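PDB 1YHT: DspB from Aggregatibacter actinomycetemcomitans, which probably hydrolyses the N-acetylglucosamine linkages of biofilm polysaccharide as a family 20 glycoside hydrolase, so releasing bacterial cells from the biofilm. Local coordinates for residues F54-N59 / P118-A123. Numbering follows the deposited sequence.
Sequences FSDHEN and PNHMTA
Asp-56 and His-120 lie side by side, joined by a nearly straight hydrogen bond of 2.7 Å from His-120 ND1 to Asp-56 OD1. Asp-56 OD1 lies in the imidazole plane and takes this proton on its syn lone pair, while its anti lone pair accepts the N-H of His-57 N at 2.8 Å. Asp-56 OD2 is hydrogen-bonded to His-53 and His-120 NE2 to Glu-184, so both ends of the pair have a further partner.

With CG anti to the carbonyl carbon (chi1 -59°), the His-57 ring sets ND1 in a hydrogen bond with Thr-122 OG1, 2.8 Å long, where either could donate, and lays one face against His-120 CA, a CH-pi contact 3.7 Å from the ring centroid. The backbones are tied where helix 122-132 begins, Ala-123 N donating to Asp-56 O at 3.3 Å. A water links Ser-55 OG with His-120 O, 2.6 Å from each.

These loops follow strands 49-53 and 110-117, neighbours in the parallel TIM barrel. An acetate and a glycerol bound near His-120 are consistent with a pocket here. The carboxylate fixes the rotation of the imidazole and, with ND1 as donor, probably orients NE2 toward Glu-184.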
ATOM      1  N   PHE A  54      -4.506   1.256  -4.545  1.00  5.34           N
ATOM      2  CA  PHE A  54      -5.721   1.630  -5.323  1.00  5.35           C
ATOM      3  C   PHE A  54      -7.042   1.213  -4.684  1.00  6.70           C
ATOM      4  O   PHE A  54      -8.108   1.547  -5.202  1.00  5.86           O
ATOM      5  CB  PHE A  54      -5.667   1.072  -6.781  1.00  5.92           C
ATOM      6  CG  PHE A  54      -5.623  -0.430  -6.864  1.00  5.01           C
ATOM      7  CD1 PHE A  54      -6.789  -1.188  -6.796  1.00  3.86           C
ATOM      8  CD2 PHE A  54      -4.428  -1.083  -6.996  1.00  4.27           C
ATOM      9  CE1 PHE A  54      -6.733  -2.549  -6.827  1.00  7.87           C
ATOM     10  CE2 PHE A  54      -4.386  -2.446  -7.031  1.00  7.99           C
ATOM     11  CZ  PHE A  54      -5.543  -3.176  -6.958  1.00  7.79           C
ATOM     12  N   SER A  55      -6.965   0.493  -3.554  1.00  6.64           N
ATOM     13  CA  SER A  55      -8.156  -0.065  -2.920  1.00  7.37           C
ATOM     14  C   SER A  55      -8.114   0.253  -1.390  1.00  7.49           C
ATOM     15  O   SER A  55      -7.144  -0.083  -0.696  1.00  7.14           O
ATOM     16  CB  SER A  55      -8.225  -1.560  -3.172  1.00  7.26           C
ATOM     17  OG  SER A  55      -9.301  -2.169  -2.462  1.00 11.16           O
ATOM     18  N   ASP A  56      -9.155   0.911  -0.894  1.00  7.28           N
ATOM     19  CA  ASP A  56      -9.252   1.192   0.541  1.00  8.46           C
ATOM     20  C   ASP A  56     -10.725   1.397   0.876  1.00  8.29           C
ATOM     21  O   ASP A  56     -11.579   1.006   0.103  1.00  7.94           O
ATOM     22  CB  ASP A  56      -8.365   2.394   0.957  1.00  7.99           C
ATOM     23  CG  ASP A  56      -7.773   2.234   2.361  1.00  8.28           C
ATOM     24  OD1 ASP A  56      -8.596   2.267   3.326  1.00  8.20           O
ATOM     25  OD2 ASP A  56      -6.500   2.037   2.527  1.00  8.07           O
ATOM     26  N   HIS A  57     -11.041   2.025   2.000  1.00  8.96           N
ATOM     27  CA  HIS A  57     -12.433   2.239   2.350  1.00  8.57           C
ATOM     28  C   HIS A  57     -13.190   3.150   1.383  1.00  8.90           C
ATOM     29  O   HIS A  57     -14.324   2.859   1.025  1.00  8.43           O
ATOM     30  CB  HIS A  57     -12.564   2.847   3.741  1.00  9.60           C
ATOM     31  CG  HIS A  57     -11.969   2.027   4.823  1.00  7.13           C
ATOM     32  ND1 HIS A  57     -12.489   0.809   5.191  1.00  9.66           N
ATOM     33  CD2 HIS A  57     -10.979   2.299   5.703  1.00  7.82           C
ATOM     34  CE1 HIS A  57     -11.824   0.349   6.233  1.00 10.40           C
ATOM     35  NE2 HIS A  57     -10.910   1.235   6.575  1.00  8.40           N
ATOM     36  N   GLU A  58     -12.519   4.175   0.882  1.00  9.86           N
ATOM     37  CA  GLU A  58     -13.179   5.257   0.191  1.00 10.18           C
ATOM     38  C   GLU A  58     -13.413   4.927  -1.291  1.00  9.90           C
ATOM     39  O   GLU A  58     -14.373   5.439  -1.889  1.00  9.28           O
ATOM     40  CB  GLU A  58     -12.350   6.542   0.297  1.00 10.72           C
ATOM     41  CG  GLU A  58     -12.249   7.160   1.696  1.00 12.26           C
ATOM     42  CD  GLU A  58     -11.228   6.493   2.579  1.00 12.34           C
ATOM     43  OE1 GLU A  58     -10.626   5.481   2.187  1.00 12.28           O
ATOM     44  OE2 GLU A  58     -11.023   6.979   3.695  1.00 14.61           O
ATOM     45  N   ASN A  59     -12.544   4.100  -1.882  1.00  9.37           N
ATOM     46  CA  ASN A  59     -12.681   3.755  -3.285  1.00  8.58           C
ATOM     47  C   ASN A  59     -11.849   2.534  -3.697  1.00  9.16           C
ATOM     48  O   ASN A  59     -10.939   2.114  -2.975  1.00  8.68           O
ATOM     49  CB  ASN A  59     -12.275   4.972  -4.132  1.00  8.58           C
ATOM     50  CG  ASN A  59     -12.692   4.869  -5.600  1.00  7.19           C
ATOM     51  OD1 ASN A  59     -13.655   4.185  -5.970  1.00  7.41           O
ATOM     52  ND2 ASN A  59     -11.998   5.609  -6.431  1.00  4.15           N
ATOM     53  N   PRO A 118      -7.289  -7.792   5.675  1.00  9.43           N
ATOM     54  CA  PRO A 118      -8.736  -7.952   5.769  1.00  9.41           C
ATOM     55  C   PRO A 118      -9.537  -6.698   6.049  1.00  9.26           C
ATOM     56  O   PRO A 118     -10.765  -6.743   5.924  1.00  9.46           O
ATOM     57  CB  PRO A 118      -8.905  -8.905   6.983  1.00 11.03           C
ATOM     58  CG  PRO A 118      -7.749  -8.713   7.785  1.00  9.75           C
ATOM     59  CD  PRO A 118      -6.608  -8.278   6.876  1.00 10.14           C
ATOM     60  N   ASN A 119      -8.876  -5.620   6.470  1.00  8.95           N
ATOM     61  CA  ASN A 119      -9.539  -4.322   6.684  1.00  8.61           C
ATOM     62  C   ASN A 119      -9.308  -3.447   5.421  1.00  8.84           C
ATOM     63  O   ASN A 119      -8.890  -3.974   4.382  1.00  5.87           O
ATOM     64  CB  ASN A 119      -9.034  -3.718   8.019  1.00  8.74           C
ATOM     65  CG  ASN A 119     -10.102  -2.866   8.762  1.00 10.21           C
ATOM     66  OD1 ASN A 119     -10.591  -3.225   9.884  1.00 13.39           O
ATOM     67  ND2 ASN A 119     -10.451  -1.729   8.171  1.00  6.09           N
ATOM     68  N   HIS A 120      -9.564  -2.139   5.507  1.00  8.83           N
ATOM     69  CA  HIS A 120      -9.230  -1.205   4.427  1.00  9.34           C
ATOM     70  C   HIS A 120      -9.774  -1.702   3.069  1.00  9.76           C
ATOM     71  O   HIS A 120      -9.108  -1.634   2.024  1.00  9.08           O
ATOM     72  CB  HIS A 120      -7.718  -0.953   4.418  1.00  8.62           C
ATOM     73  CG  HIS A 120      -7.249  -0.063   5.532  1.00  6.90           C
ATOM     74  ND1 HIS A 120      -7.527   1.288   5.563  1.00  7.51           N
ATOM     75  CD2 HIS A 120      -6.534  -0.325   6.659  1.00  6.34           C
ATOM     76  CE1 HIS A 120      -7.013   1.816   6.667  1.00  8.66           C
ATOM     77  NE2 HIS A 120      -6.383   0.863   7.340  1.00  6.33           N
ATOM     78  N   MET A 121     -11.023  -2.188   3.082  1.00 10.33           N
ATOM     79  CA  MET A 121     -11.617  -2.762   1.861  1.00  9.42           C
ATOM     80  C   MET A 121     -13.075  -2.475   1.677  1.00  9.36           C
ATOM     81  O   MET A 121     -13.761  -3.202   0.961  1.00 10.20           O
ATOM     82  CB  MET A 121     -11.304  -4.272   1.751  1.00 10.32           C
ATOM     83  CG  MET A 121     -11.799  -5.154   2.857  1.00  8.52           C
ATOM     84  SD  MET A 121     -11.429  -6.912   2.672  1.00 10.43           S
ATOM     85  CE  MET A 121     -11.874  -7.182   0.960  1.00  8.60           C
ATOM     86  N   THR A 122     -13.568  -1.391   2.277  1.00 10.05           N
ATOM     87  CA  THR A 122     -14.988  -1.058   2.180  1.00  9.72           C
ATOM     88  C   THR A 122     -15.457  -0.815   0.748  1.00  9.54           C
ATOM     89  O   THR A 122     -16.556  -1.182   0.411  1.00  9.52           O
ATOM     90  CB  THR A 122     -15.383   0.103   3.084  1.00  9.32           C
ATOM     91  OG1 THR A 122     -14.942  -0.190   4.409  1.00 10.23           O
ATOM     92  CG2 THR A 122     -16.894   0.280   3.115  1.00 12.66           C
ATOM     93  N   ALA A 123     -14.637  -0.196  -0.089  1.00  9.53           N
ATOM     94  CA  ALA A 123     -15.060   0.084  -1.458  1.00  9.53           C
ATOM     95  C   ALA A 123     -15.382  -1.234  -2.199  1.00  8.79           C
ATOM     96  O   ALA A 123     -16.361  -1.340  -2.925  1.00  9.44           O
ATOM     97  CB  ALA A 123     -13.986   0.871  -2.183  1.00  9.83           C
TER
HETATM   98  O   HOH W   1      -8.523  -2.979  -0.154  1.00  7.82           O